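Local coordinates for protein epoxyqueuosine reductase (Streptococcus thermophilus, PDB 5D6S) that binds cobalamin and two iron/sulfur clusters, as a member of the QueG family of epoxyqueuosine reductases, at residues K59-G64 with E79-P84; S224-I227 with T231-A234. All coordinates share one frame; numbering follows the deposited sequence.

Contact 1. Residues K59-G64 with E79-P84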
ATOM      1  N   LYS A  59      14.230   8.696  18.324  1.00 79.31           N
ATOM      2  CA  LYS A  59      13.628   9.993  18.547  1.00 87.66           C
ATOM      3  C   LYS A  59      12.287  10.115  17.791  1.00 87.83           C
ATOM      4  O   LYS A  59      11.227  10.326  18.405  1.00 84.71           O
ATOM      5  CB  LYS A  59      14.660  11.069  18.140  1.00101.88           C
ATOM      6  CG  LYS A  59      14.149  12.469  17.801  1.00114.91           C
ATOM      7  CD  LYS A  59      13.446  13.155  18.964  1.00117.24           C
ATOM      8  CE  LYS A  59      12.757  14.431  18.498  1.00115.78           C
ATOM      9  NZ  LYS A  59      11.584  14.758  19.351  1.00116.05           N
ATOM     10  N   SER A  60      12.343   9.944  16.468  1.00 81.11           N
ATOM     11  CA  SER A  60      11.201  10.234  15.592  1.00 73.54           C
ATOM     12  C   SER A  60      10.149   9.108  15.544  1.00 66.62           C
ATOM     13  O   SER A  60       8.968   9.380  15.353  1.00 65.14           O
ATOM     14  CB  SER A  60      11.685  10.570  14.169  1.00 70.37           C
ATOM     15  OG  SER A  60      12.103   9.403  13.492  1.00 72.52           O
ATOM     16  N   LEU A  61      10.581   7.862  15.677  1.00 65.05           N
ATOM     17  CA  LEU A  61       9.651   6.746  15.812  1.00 65.97           C
ATOM     18  C   LEU A  61       8.742   6.972  16.998  1.00 66.70           C
ATOM     19  O   LEU A  61       7.508   6.880  16.881  1.00 70.56           O
ATOM     20  CB  LEU A  61      10.386   5.416  15.993  1.00 64.11           C
ATOM     21  CG  LEU A  61      11.158   4.847  14.802  1.00 67.26           C
ATOM     22  CD1 LEU A  61      11.575   3.405  15.059  1.00 68.03           C
ATOM     23  CD2 LEU A  61      10.336   4.885  13.521  1.00 71.58           C
ATOM     24  N   ARG A  62       9.359   7.304  18.126  1.00 70.89           N
ATOM     25  CA  ARG A  62       8.633   7.597  19.371  1.00 69.37           C
ATOM     26  C   ARG A  62       7.764   8.822  19.275  1.00 65.55           C
ATOM     27  O   ARG A  62       6.706   8.885  19.909  1.00 61.49           O
ATOM     28  CB  ARG A  62       9.602   7.827  20.516  1.00 68.94           C
ATOM     29  CG  ARG A  62      10.298   6.569  20.990  1.00 69.54           C
ATOM     30  CD  ARG A  62      10.737   6.698  22.443  1.00 68.30           C
ATOM     31  NE  ARG A  62      11.704   5.657  22.775  1.00 67.49           N
ATOM     32  CZ  ARG A  62      11.396   4.386  23.004  1.00 68.47           C
ATOM     33  NH1 ARG A  62      12.361   3.517  23.285  1.00 69.15           N
ATOM     34  NH2 ARG A  62      10.131   3.968  22.959  1.00 69.67           N
ATOM     35  N   LEU A  63       8.213   9.802  18.503  1.00 65.50           N
ATOM     36  CA  LEU A  63       7.440  11.021  18.336  1.00 72.61           C
ATOM     37  C   LEU A  63       6.193  10.778  17.465  1.00 78.25           C
ATOM     38  O   LEU A  63       5.143  11.393  17.688  1.00 76.68           O
ATOM     39  CB  LEU A  63       8.308  12.130  17.735  1.00 71.36           C
ATOM     40  CG  LEU A  63       7.671  13.529  17.763  1.00 70.08           C
ATOM     41  CD1 LEU A  63       7.464  14.037  19.181  1.00 63.54           C
ATOM     42  CD2 LEU A  63       8.490  14.512  16.932  1.00 66.73           C
ATOM     43  N   GLY A  64       6.321   9.900  16.465  1.00 75.34           N
ATOM     44  CA  GLY A  64       5.182   9.485  15.624  1.00 69.73           C
ATOM     45  C   GLY A  64       4.058   8.894  16.465  1.00 64.73           C
ATOM     46  O   GLY A  64       2.909   9.341  16.410  1.00 54.62           O
ATOM     47  N   GLU A  79      11.913  -0.929  20.646  1.00 70.45           N
ATOM     48  CA  GLU A  79      13.245  -1.537  20.818  1.00 65.95           C
ATOM     49  C   GLU A  79      13.542  -2.557  19.745  1.00 63.31           C
ATOM     50  O   GLU A  79      14.601  -2.510  19.128  1.00 66.54           O
ATOM     51  CB  GLU A  79      13.384  -2.211  22.182  1.00 69.43           C
ATOM     52  CG  GLU A  79      13.732  -1.263  23.316  1.00 72.18           C
ATOM     53  CD  GLU A  79      12.546  -0.425  23.784  1.00 79.46           C
ATOM     54  OE1 GLU A  79      11.387  -0.734  23.412  1.00 77.05           O
ATOM     55  OE2 GLU A  79      12.784   0.561  24.525  1.00 79.24           O
ATOM     56  N   GLU A  80      12.597  -3.465  19.495  1.00 65.07           N
ATOM     57  CA  GLU A  80      12.780  -4.510  18.456  1.00 70.13           C
ATOM     58  C   GLU A  80      12.986  -3.901  17.047  1.00 71.54           C
ATOM     59  O   GLU A  80      13.473  -4.556  16.113  1.00 62.21           O
ATOM     60  CB  GLU A  80      11.601  -5.506  18.449  1.00 71.39           C
ATOM     61  CG  GLU A  80      11.746  -6.610  19.485  1.00 71.12           C
ATOM     62  CD  GLU A  80      10.532  -7.518  19.648  1.00 74.29           C
ATOM     63  OE1 GLU A  80      10.570  -8.343  20.588  1.00 72.50           O
ATOM     64  OE2 GLU A  80       9.546  -7.424  18.882  1.00 76.11           O
ATOM     65  N   ARG A  81      12.601  -2.639  16.929  1.00 68.00           N
ATOM     66  CA  ARG A  81      12.643  -1.918  15.681  1.00 68.21           C
ATOM     67  C   ARG A  81      14.029  -1.368  15.321  1.00 68.67           C
ATOM     68  O   ARG A  81      14.393  -1.292  14.141  1.00 70.74           O
ATOM     69  CB  ARG A  81      11.672  -0.761  15.785  1.00 65.92           C
ATOM     70  CG  ARG A  81      10.946  -0.508  14.502  1.00 64.63           C
ATOM     71  CD  ARG A  81       9.516  -0.987  14.534  1.00 58.96           C
ATOM     72  NE  ARG A  81       8.755   0.007  13.808  1.00 59.57           N
ATOM     73  CZ  ARG A  81       8.685   0.125  12.485  1.00 59.45           C
ATOM     74  NH1 ARG A  81       7.990   1.125  11.975  1.00 62.99           N
ATOM     75  NH2 ARG A  81       9.258  -0.746  11.671  1.00 70.37           N
ATOM     76  N   ILE A  82      14.789  -0.995  16.347  1.00 72.49           N
ATOM     77  CA  ILE A  82      16.103  -0.348  16.191  1.00 72.23           C
ATOM     78  C   ILE A  82      17.308  -1.242  16.552  1.00 74.75           C
ATOM     79  O   ILE A  82      18.420  -0.974  16.104  1.00 65.52           O
ATOM     80  CB  ILE A  82      16.216   0.946  17.026  1.00 72.92           C
ATOM     81  CG1 ILE A  82      15.376   0.857  18.285  1.00 76.48           C
ATOM     82  CG2 ILE A  82      15.761   2.148  16.220  1.00 76.99           C
ATOM     83  CD1 ILE A  82      15.818   1.823  19.347  1.00 78.17           C
ATOM     84  N   TYR A  83      17.089  -2.296  17.335  1.00 70.69           N
ATOM     85  CA  TYR A  83      18.172  -3.174  17.781  1.00 69.75           C
ATOM     86  C   TYR A  83      18.081  -4.542  17.116  1.00 66.38           C
ATOM     87  O   TYR A  83      17.444  -5.459  17.662  1.00 73.39           O
ATOM     88  CB  TYR A  83      18.138  -3.336  19.321  1.00 77.99           C
ATOM     89  CG  TYR A  83      18.254  -2.034  20.100  1.00 79.40           C
ATOM     90  CD1 TYR A  83      19.255  -1.107  19.801  1.00 83.64           C
ATOM     91  CD2 TYR A  83      17.375  -1.735  21.139  1.00 74.88           C
ATOM     92  CE1 TYR A  83      19.372   0.091  20.496  1.00 86.64           C
ATOM     93  CE2 TYR A  83      17.478  -0.541  21.840  1.00 83.19           C
ATOM     94  CZ  TYR A  83      18.484   0.372  21.518  1.00 85.13           C
ATOM     95  OH  TYR A  83      18.582   1.571  22.195  1.00 79.33           O
ATOM     96  N   PRO A  84      18.744  -4.717  15.962  1.00 62.24           N
ATOM     97  CA  PRO A  84      18.681  -5.975  15.206  1.00 68.19           C
ATOM     98  C   PRO A  84      19.027  -7.240  15.984  1.00 72.08           C
ATOM     99  O   PRO A  84      18.565  -8.330  15.621  1.00 66.66           O
ATOM    100  CB  PRO A  84      19.707  -5.776  14.094  1.00 64.72           C
ATOM    101  CG  PRO A  84      19.752  -4.329  13.893  1.00 67.55           C
ATOM    102  CD  PRO A  84      19.539  -3.715  15.252  1.00 68.38           C
TER

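Contact 2. Residues S224-I227 with T231-A234. With SF4 (iron/sulfur cluster), chain G.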
ATOM      1  N   SER A 224      -1.919  16.489   1.929  1.00 61.30           N
ATOM      2  CA  SER A 224      -0.769  17.156   2.566  1.00 58.06           C
ATOM      3  C   SER A 224      -0.322  16.417   3.824  1.00 57.02           C
ATOM      4  O   SER A 224       0.060  17.039   4.811  1.00 54.94           O
ATOM      5  CB  SER A 224      -1.066  18.613   2.948  1.00 52.44           C
ATOM      6  OG  SER A 224      -1.419  19.383   1.825  1.00 53.03           O
ATOM      7  N   CYS A 225      -0.305  15.089   3.777  1.00 56.96           N
ATOM      8  CA  CYS A 225       0.115  14.312   4.968  1.00 59.31           C
ATOM      9  C   CYS A 225       1.656  14.367   5.180  1.00 58.28           C
ATOM     10  O   CYS A 225       2.133  14.364   6.327  1.00 53.49           O
ATOM     11  CB  CYS A 225      -0.373  12.851   4.924  1.00 48.71           C
ATOM     12  SG  CYS A 225       0.325  11.819   3.593  1.00 58.95           S
ATOM     13  N   LEU A 226       2.402  14.425   4.076  1.00 56.29           N
ATOM     14  CA  LEU A 226       3.874  14.436   4.107  1.00 58.67           C
ATOM     15  C   LEU A 226       4.390  15.695   4.798  1.00 58.38           C
ATOM     16  O   LEU A 226       3.936  16.793   4.490  1.00 66.02           O
ATOM     17  CB  LEU A 226       4.423  14.374   2.690  1.00 57.62           C
ATOM     18  CG  LEU A 226       4.135  13.060   1.983  1.00 59.32           C
ATOM     19  CD1 LEU A 226       4.280  13.170   0.471  1.00 57.08           C
ATOM     20  CD2 LEU A 226       5.031  11.944   2.505  1.00 54.86           C
ATOM     21  N   ILE A 227       5.311  15.539   5.742  1.00 61.84           N
ATOM     22  CA  ILE A 227       5.699  16.653   6.623  1.00 65.71           C
ATOM     23  C   ILE A 227       6.872  17.464   6.066  1.00 63.86           C
ATOM     24  O   ILE A 227       6.990  18.653   6.366  1.00 59.15           O
ATOM     25  CB  ILE A 227       5.999  16.181   8.052  1.00 67.50           C
ATOM     26  CG1 ILE A 227       4.708  15.625   8.663  1.00 66.21           C
ATOM     27  CG2 ILE A 227       6.571  17.310   8.895  1.00 67.54           C
ATOM     28  CD1 ILE A 227       4.783  15.259  10.136  1.00 74.18           C
ATOM     29  N   THR A 231       8.865  12.167   6.530  1.00 68.19           N
ATOM     30  CA  THR A 231       8.028  11.806   7.661  1.00 60.91           C
ATOM     31  C   THR A 231       6.607  12.261   7.361  1.00 65.39           C
ATOM     32  O   THR A 231       6.392  13.051   6.431  1.00 67.51           O
ATOM     33  CB  THR A 231       8.650  12.386   8.940  1.00 59.86           C
ATOM     34  OG1 THR A 231       9.065  11.290   9.762  1.00 69.09           O
ATOM     35  CG2 THR A 231       7.738  13.319   9.740  1.00 52.72           C
ATOM     36  N   MET A 232       5.635  11.757   8.119  1.00 71.23           N
ATOM     37  CA  MET A 232       4.240  11.731   7.651  1.00 68.12           C
ATOM     38  C   MET A 232       3.206  11.752   8.770  1.00 58.00           C
ATOM     39  O   MET A 232       3.450  11.193   9.828  1.00 59.82           O
ATOM     40  CB  MET A 232       4.088  10.443   6.837  1.00 66.11           C
ATOM     41  CG  MET A 232       2.688  10.066   6.442  1.00 69.00           C
ATOM     42  SD  MET A 232       2.696   8.420   5.708  1.00 71.87           S
ATOM     43  CE  MET A 232       2.986   8.787   3.977  1.00 57.35           C
ATOM     44  N   ASN A 233       2.060  12.396   8.548  1.00 54.37           N
ATOM     45  CA  ASN A 233       0.846  12.042   9.333  1.00 58.15           C
ATOM     46  C   ASN A 233       0.060  10.903   8.661  1.00 54.00           C
ATOM     47  O   ASN A 233      -0.801  11.158   7.842  1.00 50.83           O
ATOM     48  CB  ASN A 233      -0.084  13.220   9.538  1.00 62.03           C
ATOM     49  CG  ASN A 233      -1.237  12.884  10.475  1.00 63.36           C
ATOM     50  OD1 ASN A 233      -1.981  13.757  10.908  1.00 68.50           O
ATOM     51  ND2 ASN A 233      -1.337  11.637  10.861  1.00 55.80           N
ATOM     52  N   ALA A 234       0.409   9.650   8.966  1.00 49.02           N
ATOM     53  CA  ALA A 234      -0.018   8.500   8.153  1.00 50.79           C
ATOM     54  C   ALA A 234      -1.526   8.271   8.198  1.00 49.38           C
ATOM     55  O   ALA A 234      -2.140   7.730   7.284  1.00 50.96           O
ATOM     56  CB  ALA A 234       0.714   7.255   8.619  1.00 53.76           C
TER
HETATM   57 FE1  SF4 G 402      -0.052   9.083   0.930  1.00 53.29          FE
HETATM   58 FE2  SF4 G 402      -0.863   9.688  -1.442  1.00 64.39          FE
HETATM   59 FE3  SF4 G 402       1.685   9.726  -0.884  1.00 60.87          FE
HETATM   60 FE4  SF4 G 402       0.145  11.548   0.066  1.00 57.24          FE
HETATM   61  S1  SF4 G 402       0.566  11.167  -1.938  1.00 59.95           S
HETATM   62  S2  SF4 G 402       1.573  10.423   1.090  1.00 56.03           S
HETATM   63  S3  SF4 G 402      -1.641  10.377   0.347  1.00 57.79           S
HETATM   64  S4  SF4 G 402       0.389   8.064  -0.867  1.00 54.43           S

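Contact 1. Residues K59-G64 with E79-P84
Arg62 NH1 donates to Glu79 OE2 across 3.2 Å, and this salt bridge is the polar bond joining residues 59-64 of helix 55-67 to residues 79-84, which begin on the short helix 78-82. It belongs to a small helix-helix contact, 180 Å² in total, at the border of the cobalamin pocket. The N-H...O angle of 146° shows a bent bond. On the arginine side the geometry is good, since OE2 sits at the guanidinium edge, close to its plane. On the glutamate side it is less regular: NH1 meets OE2 from above the carboxylate, 56° out of its plane. Arg62 reaches this point because its chain runs extended from CG to NE, whereas Glu79, whose CB is directed away from the helix opposite, folds at chi2 (76°) to bring its carboxylate back. The guanidinium is also held from its own helix, where Arg62 NE forms a salt bridge with Glu58, so Glu79 is one of two acidic partners that would be expected to steady its charge.

Beside this polar pair lies a buried contact between Leu61 and the aliphatic part of Arg81. Both direct CB toward the other segment, and Leu61 CD1 rests 4.0 Å from Arg81 CG. Bends at chi2 and chi3 then carry the guanidinium onward, with NH1 bonding cobalamin O58 and NH2 bonding the carbonyl of Ala160. Leu61 and Arg81 both line the cobalamin pocket. The backbones stay well apart, with 9.2 Å from Leu61 CA to Arg81 CA. Ile82 packs against Leu57 and Glu58 of helix 55-67. Within 79-84, Glu79 O accepts from two amides, Tyr83 N at 3.1 Å and Ile82 N at 3.2 Å.

Contact 2. Residues S224-I227 with T231-A234
Met232 lays its terminal methyl across the side chain of Leu226, with CE 4.0 Å from Leu226 CD2, over a single antiparallel bridge in the iron/sulfur domain. The two residues form a non-hydrogen-bonded pair flanked by two backbone bonds, and these two bonds fix the register. Asn233 N donates to Cys225 O at 3.0 Å with an N-H...O angle of 171°, and Ile227 N donates to Thr231 O at 2.8 Å with an angle of 167°. Both bonds are nearly straight at the hydrogen, yet the acceptors are not met in their planes: Asn233 N stands above the Cys225 carbonyl plane, while Ile227 N is tilted from that of Thr231. No regular strand extends from the bridge; both segments are loop between helices 216-220 and 238-243.

The bridge presents one side to an iron/sulfur cluster. Met232 runs extended through CG and SD, then turns at chi3 (-89°), which brings CE to 3.6 Å from sulfur S2 of the cluster. Leu226 adds CG and both methyls to the wall at the same sulfur. Cys225 SG lies 3.1 Å from S2 but 3.5 Å from FE4, longer than an iron-thiolate bond, so in this model it is a pocket-lining neighbour of the cluster. Met232 also touches cobalamin with its side chain, so one residue contacts both cobalamin and this cluster. Its carbonyl is held by Arg69 NE, and Thr231 OG1 makes a weak hydrogen bond to cobalamin O5.

Away from the cluster, Ile227 and Thr231 pack their aliphatic parts together. Ile227 is solvent-exposed but still meets the buried threonine through its outermost carbon, with CD1 3.6 Å from Thr231 CG2.

How the contacts relate
Contact 1 and contact 2 follow one another along the chain and do not touch: their centres are 18 Å apart and their nearest atoms about 5 Å. Cobalamin is what they share. Leu61 and Arg81 contribute to its pocket from the helical pair of contact 1, and Thr231, Met232 and Ala234 from contact 2, where the side chain of Met232 comes within about 3 Å of it. Contact 2 additionally borders one iron/sulfur cluster, whose pocket includes Cys225, Leu226 and Met232. An indirect connection runs through Arg69, which lies in the chain between 59-64 and 79-84 and is backbone hydrogen-bonded to Ala234.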